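Long-range contacts in NAD-dependent benzaldehyde dehydrogenase (Legionella pneumophila, PDB 3RHE), which is of uncertain function but belongs to the glyoxalase and bleomycin resistance superfamily, whose fold differs from that of classical aldehyde dehydrogenases: residues L11-N16 and G68-F73; S36-M41 and G51-E56; G105-G110 and R117-C122. All blocks are in the same frame, centred on the assembly; numbering follows the deposited sequence.

Contact 1: residues L11-N16 and G68-F73; sequences LFYVKN and GMELSF
This is an antiparallel strand pairing at the middle of the curled sheet of a vicinal oxygen chelate (VOC) fold. Strand 8-14 lies beside strand 69-74, and the two local axes come within 4.7 Å. Leu11 and Glu70 form a hydrogen-bonded pair, with Leu11 N to Glu70 O at 2.9 Å and Glu70 N to Leu11 O at 2.8 Å. Phe12 and Met69 follow as a non-hydrogen-bonded pair. A third backbone bond runs from Tyr13 N to Gly68 O at 2.9 Å.

On the face bearing Phe12 the contact is apolar. There CD1 of Phe12 meets CB of Met69, a selenomethionine, at 3.8 Å. The face bearing Leu11 and Glu70 is mixed. Leu11 CD2 touches Glu70 OE1 and is 3.6 Å from Ser72 OG, whose own bond goes to Leu9 O.

With chi1 at -59°, Tyr13 CG sits beside the backbone N and the ring lies across the start of the other strand, with Met69 N over one face near the rim. Arg117 also bonds the Tyr13 hydroxyl, and Arg119 makes a salt bridge to Glu70 OE1. The extended Glu70 chain brings OE2 to the edge of the tyrosine ring, with the carboxylate plane turned 81° from it. The Tyr13 OH to Glu70 OE2 hydrogen bond is modelled at 2.4 Å, so short that its exact length is doubtful.

Contact 2: residues S36-M41 and G51-E56; sequences SPTFAM and GLWAQE
Phe39 and Trp53 both hold CG opposite the backbone N, with chi1 of -173° and -162°, and these torsions bring their rings together on one face of an antiparallel pair. The edge of Phe39 is turned toward the face of the indole in an offset edge-to-face stack. The planes stand at 86°, and the centroid of the Phe39 ring is 5.5 Å from that of the five-membered ring of Trp53. Phe39 CD2 does the touching, 3.8 Å from Trp53 CD1, while Trp53 CB lies at the edge of the Phe39 ring. The far end of the phenylalanine rests on glycine, with Phe39 CZ 3.9 Å from Gly51 CA. Phe104 meets the Trp53 ring from outside the pair.

Ala40 and Leu52 point to the other face, toward helix 17-28. Their backbones form the hydrogen-bonded pair, with Leu52 N to Ala40 O at 2.8 Å and Ala40 N to Leu52 O at 2.9 Å. Beyond them Ala54 N gives a nearly straight bond of 3.0 Å to Thr38 O. That carbonyl also lies at the edge of the indole, 3.5 Å from Trp53 CD1. Thr38 OG1 packs on Ala54 CB and is buried with no polar partner in the model.

Ser36 shapes the start of the first segment. Its OG accepts from Thr38 N in an ST turn and donates to Phe39 O on a lone pair. The pairing belongs to the beta hairpin of strands 39-43 and 49-54, a pair of successive antiparallel strands as found in the beta-alpha-beta-beta-beta modules of VOC proteins.

Contact 3: residues G105-G110 and R117-C122; sequences GYTFVG and RLRIFC
A beta hairpin of strands 105-111 and 117-123 carries this contact, and both strands are hydrogen-bonded along their length. Three hydrogen-bonded pairs, Tyr106 with Cys122, Phe108 with Ile120 and Gly110 with Leu118, alternate with two non-hydrogen-bonded ones. Six backbone bonds join them, the shortest from Cys122 N to Tyr106 O at 2.8 Å.

On the face bearing Thr107 and Arg119 the side chains add their own bonds. Thr107 OG1 donates to Ile120 O at 2.7 Å, so this carbonyl takes two donors, the other being Phe108 N. The same hydroxyl accepts from Arg119 NH1 at 3.0 Å, close to the guanidinium plane. A bend at chi3 of -59° turns the guanidinium so that its edge meets Thr107. Val109 CG1 then lies over one face of the guanidinium, 4.0 Å from Arg119 NH1. Glu70 takes Arg119 NE in a salt bridge and Glu59 O accepts from NH2, so the group is gripped on several sides and its rotation is probably fixed.

On the opposite face the main contact is apolar. Phe108 and Ile120 run side by side, and Phe108 CE1 presses on Ile120 CG1 at 3.4 Å. His85 and Trp88 of helix 78-90 meet the Phe108 ring edge-to-face. One face thus packs on a helix, and the other, with its polar groups, probably lines the inside of the curled sheet, as in the VOC fold.

Overall arrangement
All three contacts are antiparallel pairings in one curled sheet. Contact 3 is the most buried; contacts 1 and 2 are partly open to solvent. Contacts 2 and 3 are local hairpins on opposite sides of the chain's centre, about 16 Å apart between contact centres. Contact 1 joins strands far apart in sequence and lies between them. Strand 8-14 runs beside strand 49-54 of contact 2, where Phe12 N probably bonds Gly51 O. Strand 69-74 runs beside strand 117-123 of contact 3. The chemistry shifts accordingly: the side chains of contact 2 meet mainly by aromatic packing, while contacts 1 and 3 share a charged cluster across their common boundary.

Contact 1: residues L11-N16 and G68-F73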
ATOM      1  N   LEU A  11      -4.188  -2.451   0.266  1.00 13.39           N
ATOM      2  CA  LEU A  11      -4.348  -1.103  -0.248  1.00 15.52           C
ATOM      3  C   LEU A  11      -5.371  -1.096  -1.374  1.00 14.41           C
ATOM      4  O   LEU A  11      -5.184  -1.750  -2.385  1.00 13.77           O
ATOM      5  CB  LEU A  11      -3.008  -0.573  -0.780  1.00 16.56           C
ATOM      6  CG  LEU A  11      -2.123   0.445  -0.058  1.00 20.47           C
ATOM      7  CD1 LEU A  11      -2.517   0.717   1.379  1.00 19.36           C
ATOM      8  CD2 LEU A  11      -0.636   0.056  -0.201  1.00 21.65           C
ATOM      9  N   PHE A  12      -6.452  -0.351  -1.191  1.00 12.85           N
ATOM     10  CA  PHE A  12      -7.446  -0.171  -2.235  1.00 14.29           C
ATOM     11  C   PHE A  12      -7.241   1.193  -2.895  1.00 15.72           C
ATOM     12  O   PHE A  12      -7.213   2.222  -2.212  1.00 13.80           O
ATOM     13  CB  PHE A  12      -8.861  -0.244  -1.632  1.00 13.19           C
ATOM     14  CG  PHE A  12      -9.394  -1.651  -1.475  1.00 13.61           C
ATOM     15  CD1 PHE A  12      -8.593  -2.756  -1.744  1.00 15.69           C
ATOM     16  CD2 PHE A  12     -10.686  -1.866  -1.036  1.00 15.37           C
ATOM     17  CE1 PHE A  12      -9.089  -4.062  -1.588  1.00 16.43           C
ATOM     18  CE2 PHE A  12     -11.188  -3.160  -0.880  1.00 16.17           C
ATOM     19  CZ  PHE A  12     -10.385  -4.254  -1.158  1.00 16.48           C
ATOM     20  N   TYR A  13      -7.100   1.203  -4.216  1.00 15.60           N
ATOM     21  CA  TYR A  13      -7.141   2.454  -4.958  1.00 16.26           C
ATOM     22  C   TYR A  13      -8.593   2.951  -4.968  1.00 16.92           C
ATOM     23  O   TYR A  13      -9.491   2.204  -5.337  1.00 14.06           O
ATOM     24  CB  TYR A  13      -6.650   2.255  -6.395  1.00 15.89           C
ATOM     25  CG  TYR A  13      -5.230   1.713  -6.524  1.00 16.62           C
ATOM     26  CD1 TYR A  13      -4.346   1.725  -5.450  1.00 17.18           C
ATOM     27  CD2 TYR A  13      -4.768   1.217  -7.748  1.00 18.52           C
ATOM     28  CE1 TYR A  13      -3.036   1.227  -5.580  1.00 16.41           C
ATOM     29  CE2 TYR A  13      -3.464   0.725  -7.891  1.00 17.23           C
ATOM     30  CZ  TYR A  13      -2.603   0.741  -6.810  1.00 18.82           C
ATOM     31  OH  TYR A  13      -1.310   0.259  -6.964  1.00 17.82           O
ATOM     32  N   VAL A  14      -8.815   4.199  -4.552  1.00 16.42           N
ATOM     33  CA  VAL A  14     -10.158   4.781  -4.545  1.00 15.95           C
ATOM     34  C   VAL A  14     -10.236   6.145  -5.259  1.00 20.25           C
ATOM     35  O   VAL A  14      -9.290   6.951  -5.216  1.00 16.43           O
ATOM     36  CB  VAL A  14     -10.718   4.937  -3.109  1.00 17.29           C
ATOM     37  CG1 VAL A  14     -10.783   3.590  -2.397  1.00 15.01           C
ATOM     38  CG2 VAL A  14      -9.905   5.958  -2.294  1.00 16.53           C
ATOM     39  N   LYS A  15     -11.366   6.407  -5.909  1.00 17.42           N
ATOM     40  CA  LYS A  15     -11.564   7.709  -6.565  1.00 22.10           C
ATOM     41  C   LYS A  15     -11.620   8.858  -5.552  1.00 22.29           C
ATOM     42  O   LYS A  15     -11.055   9.936  -5.773  1.00 23.83           O
ATOM     43  CB  LYS A  15     -12.845   7.713  -7.403  1.00 24.93           C
ATOM     44  CG  LYS A  15     -12.735   7.020  -8.752  1.00 31.43           C
ATOM     45  CD  LYS A  15     -13.963   7.316  -9.607  1.00 36.14           C
ATOM     46  CE  LYS A  15     -13.598   7.475 -11.081  1.00 42.01           C
ATOM     47  NZ  LYS A  15     -14.801   7.742 -11.939  1.00 47.50           N
ATOM     48  N   ASN A  16     -12.303   8.622  -4.438  1.00 20.52           N
ATOM     49  CA  ASN A  16     -12.493   9.659  -3.414  1.00 23.30           C
ATOM     50  C   ASN A  16     -12.362   9.092  -2.010  1.00 21.54           C
ATOM     51  O   ASN A  16     -13.312   8.515  -1.489  1.00 23.90           O
ATOM     52  CB  ASN A  16     -13.863  10.320  -3.583  1.00 27.28           C
ATOM     53  CG  ASN A  16     -14.077  11.500  -2.627  1.00 29.64           C
ATOM     54  OD1 ASN A  16     -13.713  11.444  -1.453  1.00 29.85           O
ATOM     55  ND2 ASN A  16     -14.684  12.563  -3.135  1.00 32.62           N
ATOM     56  N   GLY A  68      -6.661  -2.588  -9.260  1.00 24.63           N
ATOM     57  CA  GLY A  68      -7.182  -1.471  -8.472  1.00 20.60           C
ATOM     58  C   GLY A  68      -6.817  -1.552  -6.993  1.00 16.87           C
ATOM     59  O   GLY A  68      -7.475  -0.969  -6.137  1.00 14.98           O
HETATM   60  N   MSE A  69      -5.741  -2.269  -6.700  1.00 16.85           N
HETATM   61  CA  MSE A  69      -5.360  -2.569  -5.325  1.00 18.17           C
HETATM   62  C   MSE A  69      -3.911  -3.069  -5.264  1.00 18.37           C
HETATM   63  O   MSE A  69      -3.279  -3.304  -6.299  1.00 17.93           O
HETATM   64  CB  MSE A  69      -6.323  -3.598  -4.711  1.00 16.13           C
HETATM   65  CG  MSE A  69      -6.346  -4.960  -5.399  1.00 21.29           C
HETATM   66 SE   MSE A  69      -4.793  -6.125  -4.970  1.00 36.21          SE
HETATM   67  CE  MSE A  69      -5.103  -6.408  -3.074  1.00 21.89           C
ATOM     68  N   GLU A  70      -3.382  -3.180  -4.052  1.00 15.69           N
ATOM     69  CA  GLU A  70      -2.056  -3.752  -3.828  1.00 17.29           C
ATOM     70  C   GLU A  70      -2.085  -4.540  -2.534  1.00 16.02           C
ATOM     71  O   GLU A  70      -2.822  -4.201  -1.608  1.00 17.99           O
ATOM     72  CB  GLU A  70      -0.971  -2.673  -3.676  1.00 14.85           C
ATOM     73  CG  GLU A  70      -0.938  -1.573  -4.720  1.00 17.17           C
ATOM     74  CD  GLU A  70       0.077  -0.487  -4.356  1.00 17.45           C
ATOM     75  OE1 GLU A  70       0.650  -0.579  -3.257  1.00 17.07           O
ATOM     76  OE2 GLU A  70       0.296   0.458  -5.145  1.00 17.62           O
ATOM     77  N   LEU A  71      -1.266  -5.580  -2.464  1.00 16.23           N
ATOM     78  CA  LEU A  71      -0.985  -6.225  -1.200  1.00 15.14           C
ATOM     79  C   LEU A  71       0.363  -5.654  -0.797  1.00 16.28           C
ATOM     80  O   LEU A  71       1.332  -5.767  -1.552  1.00 16.14           O
ATOM     81  CB  LEU A  71      -0.857  -7.726  -1.383  1.00 16.04           C
ATOM     82  CG  LEU A  71      -1.204  -8.723  -0.259  1.00 25.55           C
ATOM     83  CD1 LEU A  71      -0.111  -9.779  -0.170  1.00 24.32           C
ATOM     84  CD2 LEU A  71      -1.469  -8.113   1.114  1.00 21.13           C
ATOM     85  N   SER A  72       0.435  -5.023   0.366  1.00 16.50           N
ATOM     86  CA  SER A  72       1.672  -4.340   0.742  1.00 17.30           C
ATOM     87  C   SER A  72       2.238  -4.843   2.070  1.00 20.14           C
ATOM     88  O   SER A  72       1.501  -5.363   2.919  1.00 16.99           O
ATOM     89  CB  SER A  72       1.491  -2.813   0.764  1.00 16.62           C
ATOM     90  OG  SER A  72       0.873  -2.374   1.961  1.00 17.69           O
ATOM     91  N   PHE A  73       3.552  -4.669   2.220  1.00 18.07           N
ATOM     92  CA  PHE A  73       4.321  -5.189   3.339  1.00 20.68           C
ATOM     93  C   PHE A  73       5.109  -4.022   3.927  1.00 18.07           C
ATOM     94  O   PHE A  73       6.013  -3.509   3.277  1.00 15.72           O
ATOM     95  CB  PHE A  73       5.349  -6.229   2.867  1.00 22.01           C
ATOM     96  CG  PHE A  73       4.789  -7.316   1.975  1.00 29.87           C
ATOM     97  CD1 PHE A  73       4.669  -8.621   2.443  1.00 34.37           C
ATOM     98  CD2 PHE A  73       4.416  -7.047   0.665  1.00 25.52           C
ATOM     99  CE1 PHE A  73       4.166  -9.627   1.628  1.00 36.48           C
ATOM    100  CE2 PHE A  73       3.917  -8.043  -0.151  1.00 27.95           C
ATOM    101  CZ  PHE A  73       3.792  -9.337   0.330  1.00 34.16           C
TER

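Contact 2: residues S36-M41 and G51-E56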
ATOM      1  N   SER A  36      -7.394  11.332   5.857  1.00 23.07           N
ATOM      2  CA  SER A  36      -6.889  12.538   5.220  1.00 23.73           C
ATOM      3  C   SER A  36      -7.511  12.623   3.833  1.00 23.03           C
ATOM      4  O   SER A  36      -8.128  11.667   3.379  1.00 25.15           O
ATOM      5  CB  SER A  36      -5.355  12.504   5.128  1.00 23.38           C
ATOM      6  OG  SER A  36      -4.928  11.700   4.039  1.00 24.02           O
ATOM      7  N   PRO A  37      -7.357  13.767   3.156  1.00 22.73           N
ATOM      8  CA  PRO A  37      -7.952  13.898   1.821  1.00 25.67           C
ATOM      9  C   PRO A  37      -7.410  12.855   0.830  1.00 24.25           C
ATOM     10  O   PRO A  37      -8.071  12.558  -0.162  1.00 23.61           O
ATOM     11  CB  PRO A  37      -7.540  15.312   1.389  1.00 27.12           C
ATOM     12  CG  PRO A  37      -7.266  16.045   2.665  1.00 25.42           C
ATOM     13  CD  PRO A  37      -6.712  15.012   3.608  1.00 24.43           C
ATOM     14  N   THR A  38      -6.238  12.301   1.110  1.00 21.38           N
ATOM     15  CA  THR A  38      -5.586  11.383   0.176  1.00 22.87           C
ATOM     16  C   THR A  38      -5.518   9.922   0.648  1.00 22.17           C
ATOM     17  O   THR A  38      -5.249   9.030  -0.150  1.00 20.42           O
ATOM     18  CB  THR A  38      -4.158  11.868  -0.182  1.00 24.05           C
ATOM     19  OG1 THR A  38      -3.633  11.060  -1.238  1.00 36.96           O
ATOM     20  CG2 THR A  38      -3.240  11.765   1.011  1.00 18.70           C
ATOM     21  N   PHE A  39      -5.768   9.675   1.929  1.00 21.55           N
ATOM     22  CA  PHE A  39      -5.571   8.332   2.477  1.00 20.88           C
ATOM     23  C   PHE A  39      -6.379   8.115   3.751  1.00 23.77           C
ATOM     24  O   PHE A  39      -6.486   9.016   4.584  1.00 23.95           O
ATOM     25  CB  PHE A  39      -4.079   8.098   2.757  1.00 22.05           C
ATOM     26  CG  PHE A  39      -3.746   6.688   3.170  1.00 23.68           C
ATOM     27  CD1 PHE A  39      -3.514   6.380   4.501  1.00 22.07           C
ATOM     28  CD2 PHE A  39      -3.660   5.672   2.226  1.00 21.66           C
ATOM     29  CE1 PHE A  39      -3.205   5.089   4.884  1.00 23.74           C
ATOM     30  CE2 PHE A  39      -3.357   4.369   2.603  1.00 20.39           C
ATOM     31  CZ  PHE A  39      -3.127   4.078   3.932  1.00 23.21           C
ATOM     32  N   ALA A  40      -6.958   6.925   3.898  1.00 19.60           N
ATOM     33  CA  ALA A  40      -7.550   6.529   5.172  1.00 20.47           C
ATOM     34  C   ALA A  40      -7.121   5.108   5.504  1.00 21.85           C
ATOM     35  O   ALA A  40      -6.889   4.292   4.602  1.00 20.54           O
ATOM     36  CB  ALA A  40      -9.067   6.653   5.140  1.00 20.44           C
HETATM   37  N   MSE A  41      -6.976   4.817   6.787  1.00 18.54           N
HETATM   38  CA  MSE A  41      -6.614   3.475   7.197  1.00 20.14           C
HETATM   39  C   MSE A  41      -7.538   2.914   8.267  1.00 21.63           C
HETATM   40  O   MSE A  41      -7.808   3.578   9.275  1.00 21.53           O
HETATM   41  CB  MSE A  41      -5.181   3.422   7.708  1.00 23.93           C
HETATM   42  CG  MSE A  41      -4.878   2.058   8.308  1.00 25.91           C
HETATM   43 SE   MSE A  41      -3.035   1.540   8.188  1.00 49.05          SE
HETATM   44  CE  MSE A  41      -2.316   2.773   9.515  1.00 41.71           C
ATOM     45  N   GLY A  51      -6.065   0.023   3.798  1.00 15.88           N
ATOM     46  CA  GLY A  51      -5.844   1.392   3.376  1.00 16.25           C
ATOM     47  C   GLY A  51      -6.627   1.788   2.130  1.00 16.86           C
ATOM     48  O   GLY A  51      -6.742   1.028   1.155  1.00 15.30           O
ATOM     49  N   LEU A  52      -7.171   2.999   2.167  1.00 15.53           N
ATOM     50  CA  LEU A  52      -7.879   3.575   1.036  1.00 16.42           C
ATOM     51  C   LEU A  52      -7.053   4.757   0.515  1.00 17.62           C
ATOM     52  O   LEU A  52      -6.898   5.762   1.206  1.00 17.45           O
ATOM     53  CB  LEU A  52      -9.267   4.042   1.467  1.00 15.19           C
ATOM     54  CG  LEU A  52     -10.100   3.013   2.248  1.00 16.93           C
ATOM     55  CD1 LEU A  52     -11.355   3.672   2.848  1.00 16.66           C
ATOM     56  CD2 LEU A  52     -10.473   1.801   1.368  1.00 14.46           C
ATOM     57  N   TRP A  53      -6.552   4.631  -0.710  1.00 14.65           N
ATOM     58  CA  TRP A  53      -5.553   5.540  -1.252  1.00 16.89           C
ATOM     59  C   TRP A  53      -6.027   6.189  -2.561  1.00 18.46           C
ATOM     60  O   TRP A  53      -6.408   5.496  -3.518  1.00 16.57           O
ATOM     61  CB  TRP A  53      -4.254   4.740  -1.452  1.00 17.83           C
ATOM     62  CG  TRP A  53      -2.986   5.526  -1.593  1.00 19.16           C
ATOM     63  CD1 TRP A  53      -2.781   6.854  -1.309  1.00 20.45           C
ATOM     64  CD2 TRP A  53      -1.718   5.006  -2.024  1.00 22.05           C
ATOM     65  NE1 TRP A  53      -1.459   7.195  -1.565  1.00 21.84           N
ATOM     66  CE2 TRP A  53      -0.791   6.077  -2.000  1.00 22.55           C
ATOM     67  CE3 TRP A  53      -1.283   3.740  -2.443  1.00 21.91           C
ATOM     68  CZ2 TRP A  53       0.544   5.917  -2.376  1.00 25.05           C
ATOM     69  CZ3 TRP A  53       0.052   3.587  -2.823  1.00 23.54           C
ATOM     70  CH2 TRP A  53       0.944   4.672  -2.786  1.00 24.99           C
ATOM     71  N   ALA A  54      -6.027   7.522  -2.591  1.00 18.77           N
ATOM     72  CA  ALA A  54      -6.483   8.263  -3.764  1.00 19.68           C
ATOM     73  C   ALA A  54      -5.782   7.799  -5.040  1.00 19.64           C
ATOM     74  O   ALA A  54      -4.556   7.834  -5.140  1.00 18.42           O
ATOM     75  CB  ALA A  54      -6.314   9.778  -3.571  1.00 22.04           C
ATOM     76  N   GLN A  55      -6.589   7.382  -6.009  1.00 17.62           N
ATOM     77  CA  GLN A  55      -6.102   6.795  -7.252  1.00 23.44           C
ATOM     78  C   GLN A  55      -5.097   7.705  -7.956  1.00 24.47           C
ATOM     79  O   GLN A  55      -4.134   7.238  -8.569  1.00 25.01           O
ATOM     80  CB  GLN A  55      -7.288   6.506  -8.172  1.00 26.09           C
ATOM     81  CG  GLN A  55      -7.021   5.503  -9.276  1.00 33.76           C
ATOM     82  CD  GLN A  55      -8.298   5.100 -10.010  1.00 42.35           C
ATOM     83  OE1 GLN A  55      -8.263   4.285 -10.937  1.00 46.92           O
ATOM     84  NE2 GLN A  55      -9.431   5.673  -9.596  1.00 38.20           N
ATOM     85  N   GLU A  56      -5.316   9.009  -7.845  1.00 25.05           N
ATOM     86  CA  GLU A  56      -4.481   9.989  -8.521  1.00 27.02           C
ATOM     87  C   GLU A  56      -3.088  10.081  -7.903  1.00 26.78           C
ATOM     88  O   GLU A  56      -2.158  10.591  -8.524  1.00 28.48           O
ATOM     89  CB  GLU A  56      -5.169  11.360  -8.509  1.00 31.44           C
ATOM     90  CG  GLU A  56      -5.859  11.713  -7.185  1.00 33.61           C
ATOM     91  CD  GLU A  56      -7.319  11.257  -7.114  1.00 32.76           C
ATOM     92  OE1 GLU A  56      -8.213  12.093  -7.369  1.00 46.78           O
ATOM     93  OE2 GLU A  56      -7.585  10.078  -6.791  1.00 29.89           O
TER

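Contact 3: residues G105-G110 and R117-C122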
ATOM      1  N   GLY A 105       7.358   7.908   2.168  1.00 31.39           N
ATOM      2  CA  GLY A 105       8.478   7.053   2.529  1.00 26.98           C
ATOM      3  C   GLY A 105       9.094   6.318   1.355  1.00 23.00           C
ATOM      4  O   GLY A 105       8.923   6.703   0.204  1.00 25.70           O
ATOM      5  N   TYR A 106       9.798   5.236   1.657  1.00 20.44           N
ATOM      6  CA  TYR A 106      10.682   4.582   0.700  1.00 20.96           C
ATOM      7  C   TYR A 106      10.128   3.220   0.308  1.00 18.33           C
ATOM      8  O   TYR A 106       9.762   2.423   1.173  1.00 16.41           O
ATOM      9  CB  TYR A 106      12.051   4.441   1.350  1.00 19.77           C
ATOM     10  CG  TYR A 106      13.172   3.963   0.474  1.00 19.65           C
ATOM     11  CD1 TYR A 106      13.634   4.730  -0.594  1.00 21.43           C
ATOM     12  CD2 TYR A 106      13.831   2.771   0.764  1.00 18.69           C
ATOM     13  CE1 TYR A 106      14.710   4.305  -1.375  1.00 22.79           C
ATOM     14  CE2 TYR A 106      14.896   2.337  -0.007  1.00 19.11           C
ATOM     15  CZ  TYR A 106      15.335   3.104  -1.072  1.00 21.61           C
ATOM     16  OH  TYR A 106      16.394   2.654  -1.832  1.00 18.50           O
ATOM     17  N   THR A 107      10.074   2.950  -0.995  1.00 19.74           N
ATOM     18  CA  THR A 107       9.192   1.897  -1.488  1.00 18.54           C
ATOM     19  C   THR A 107       9.594   1.352  -2.854  1.00 16.99           C
ATOM     20  O   THR A 107      10.244   2.037  -3.635  1.00 18.88           O
ATOM     21  CB  THR A 107       7.718   2.428  -1.564  1.00 17.01           C
ATOM     22  OG1 THR A 107       6.817   1.359  -1.857  1.00 16.56           O
ATOM     23  CG2 THR A 107       7.582   3.486  -2.648  1.00 19.47           C
ATOM     24  N   PHE A 108       9.198   0.114  -3.130  1.00 15.43           N
ATOM     25  CA  PHE A 108       9.271  -0.430  -4.477  1.00 15.89           C
ATOM     26  C   PHE A 108       8.088  -1.368  -4.693  1.00 15.44           C
ATOM     27  O   PHE A 108       7.443  -1.790  -3.731  1.00 16.12           O
ATOM     28  CB  PHE A 108      10.628  -1.109  -4.769  1.00 15.23           C
ATOM     29  CG  PHE A 108      10.767  -2.498  -4.202  1.00 17.89           C
ATOM     30  CD1 PHE A 108      11.235  -2.695  -2.908  1.00 18.79           C
ATOM     31  CD2 PHE A 108      10.476  -3.610  -4.980  1.00 15.18           C
ATOM     32  CE1 PHE A 108      11.372  -3.975  -2.386  1.00 17.78           C
ATOM     33  CE2 PHE A 108      10.624  -4.891  -4.467  1.00 18.87           C
ATOM     34  CZ  PHE A 108      11.070  -5.072  -3.165  1.00 17.06           C
ATOM     35  N   VAL A 109       7.769  -1.671  -5.944  1.00 16.43           N
ATOM     36  CA  VAL A 109       6.646  -2.587  -6.200  1.00 15.45           C
ATOM     37  C   VAL A 109       6.918  -3.636  -7.268  1.00 17.40           C
ATOM     38  O   VAL A 109       7.521  -3.355  -8.308  1.00 18.74           O
ATOM     39  CB  VAL A 109       5.267  -1.866  -6.410  1.00 18.55           C
ATOM     40  CG1 VAL A 109       5.433  -0.434  -6.798  1.00 19.44           C
ATOM     41  CG2 VAL A 109       4.340  -2.631  -7.394  1.00 16.05           C
ATOM     42  N   GLY A 110       6.497  -4.857  -6.966  1.00 14.39           N
ATOM     43  CA  GLY A 110       6.546  -5.944  -7.917  1.00 17.93           C
ATOM     44  C   GLY A 110       5.146  -6.373  -8.321  1.00 17.49           C
ATOM     45  O   GLY A 110       4.155  -5.805  -7.855  1.00 16.19           O
ATOM     46  N   ARG A 117      -0.354  -6.242  -7.831  1.00 14.61           N
ATOM     47  CA  ARG A 117       0.768  -5.461  -7.305  1.00 16.52           C
ATOM     48  C   ARG A 117       1.107  -5.805  -5.851  1.00 14.96           C
ATOM     49  O   ARG A 117       0.227  -5.988  -4.996  1.00 13.78           O
ATOM     50  CB  ARG A 117       0.512  -3.959  -7.446  1.00 17.53           C
ATOM     51  CG  ARG A 117       0.478  -3.453  -8.882  1.00 18.12           C
ATOM     52  CD  ARG A 117       0.046  -1.993  -8.931  1.00 18.12           C
ATOM     53  NE  ARG A 117       0.178  -1.414 -10.264  1.00 22.06           N
ATOM     54  CZ  ARG A 117       0.153  -0.108 -10.518  1.00 23.01           C
ATOM     55  NH1 ARG A 117      -0.009   0.769  -9.525  1.00 18.32           N
ATOM     56  NH2 ARG A 117       0.288   0.322 -11.767  1.00 21.05           N
ATOM     57  N   LEU A 118       2.402  -5.872  -5.593  1.00 15.12           N
ATOM     58  CA  LEU A 118       2.940  -6.252  -4.301  1.00 16.19           C
ATOM     59  C   LEU A 118       3.927  -5.158  -3.911  1.00 16.44           C
ATOM     60  O   LEU A 118       4.940  -4.973  -4.574  1.00 17.23           O
ATOM     61  CB  LEU A 118       3.683  -7.585  -4.434  1.00 16.96           C
ATOM     62  CG  LEU A 118       2.881  -8.773  -4.993  1.00 14.98           C
ATOM     63  CD1 LEU A 118       3.775  -9.989  -5.138  1.00 15.76           C
ATOM     64  CD2 LEU A 118       1.730  -9.105  -4.078  1.00 15.16           C
ATOM     65  N   ARG A 119       3.640  -4.434  -2.837  1.00 15.05           N
ATOM     66  CA  ARG A 119       4.462  -3.289  -2.489  1.00 14.03           C
ATOM     67  C   ARG A 119       5.207  -3.480  -1.180  1.00 15.55           C
ATOM     68  O   ARG A 119       4.635  -3.931  -0.187  1.00 16.38           O
ATOM     69  CB  ARG A 119       3.625  -2.004  -2.425  1.00 14.92           C
ATOM     70  CG  ARG A 119       4.408  -0.779  -1.907  1.00 14.98           C
ATOM     71  CD  ARG A 119       3.508   0.455  -1.715  1.00 15.85           C
ATOM     72  NE  ARG A 119       2.842   0.860  -2.953  1.00 13.62           N
ATOM     73  CZ  ARG A 119       3.385   1.625  -3.889  1.00 17.17           C
ATOM     74  NH1 ARG A 119       4.625   2.077  -3.748  1.00 16.77           N
ATOM     75  NH2 ARG A 119       2.687   1.938  -4.972  1.00 17.19           N
ATOM     76  N   ILE A 120       6.488  -3.127  -1.190  1.00 13.80           N
ATOM     77  CA  ILE A 120       7.290  -3.064   0.027  1.00 14.38           C
ATOM     78  C   ILE A 120       7.472  -1.574   0.349  1.00 14.77           C
ATOM     79  O   ILE A 120       7.782  -0.782  -0.540  1.00 15.33           O
ATOM     80  CB  ILE A 120       8.711  -3.684  -0.183  1.00 14.93           C
ATOM     81  CG1 ILE A 120       8.650  -5.143  -0.673  1.00 15.55           C
ATOM     82  CG2 ILE A 120       9.549  -3.571   1.090  1.00 14.98           C
ATOM     83  CD1 ILE A 120       8.019  -6.102   0.283  1.00 16.16           C
ATOM     84  N   PHE A 121       7.283  -1.181   1.601  1.00 15.22           N
ATOM     85  CA  PHE A 121       7.543   0.211   1.968  1.00 15.72           C
ATOM     86  C   PHE A 121       8.004   0.355   3.407  1.00 16.85           C
ATOM     87  O   PHE A 121       7.662  -0.453   4.275  1.00 15.42           O
ATOM     88  CB  PHE A 121       6.314   1.096   1.733  1.00 15.70           C
ATOM     89  CG  PHE A 121       5.184   0.830   2.696  1.00 19.13           C
ATOM     90  CD1 PHE A 121       4.978   1.651   3.794  1.00 18.90           C
ATOM     91  CD2 PHE A 121       4.338  -0.256   2.512  1.00 17.95           C
ATOM     92  CE1 PHE A 121       3.944   1.402   4.689  1.00 19.82           C
ATOM     93  CE2 PHE A 121       3.303  -0.514   3.411  1.00 17.65           C
ATOM     94  CZ  PHE A 121       3.108   0.327   4.498  1.00 18.48           C
ATOM     95  N   CYS A 122       8.803   1.391   3.635  1.00 16.41           N
ATOM     96  CA  CYS A 122       9.132   1.861   4.970  1.00 17.32           C
ATOM     97  C   CYS A 122       8.625   3.299   5.079  1.00 19.20           C
ATOM     98  O   CYS A 122       8.958   4.143   4.243  1.00 19.24           O
ATOM     99  CB  CYS A 122      10.651   1.848   5.184  1.00 17.38           C
ATOM    100  SG  CYS A 122      11.143   2.539   6.781  1.00 20.54           S
TER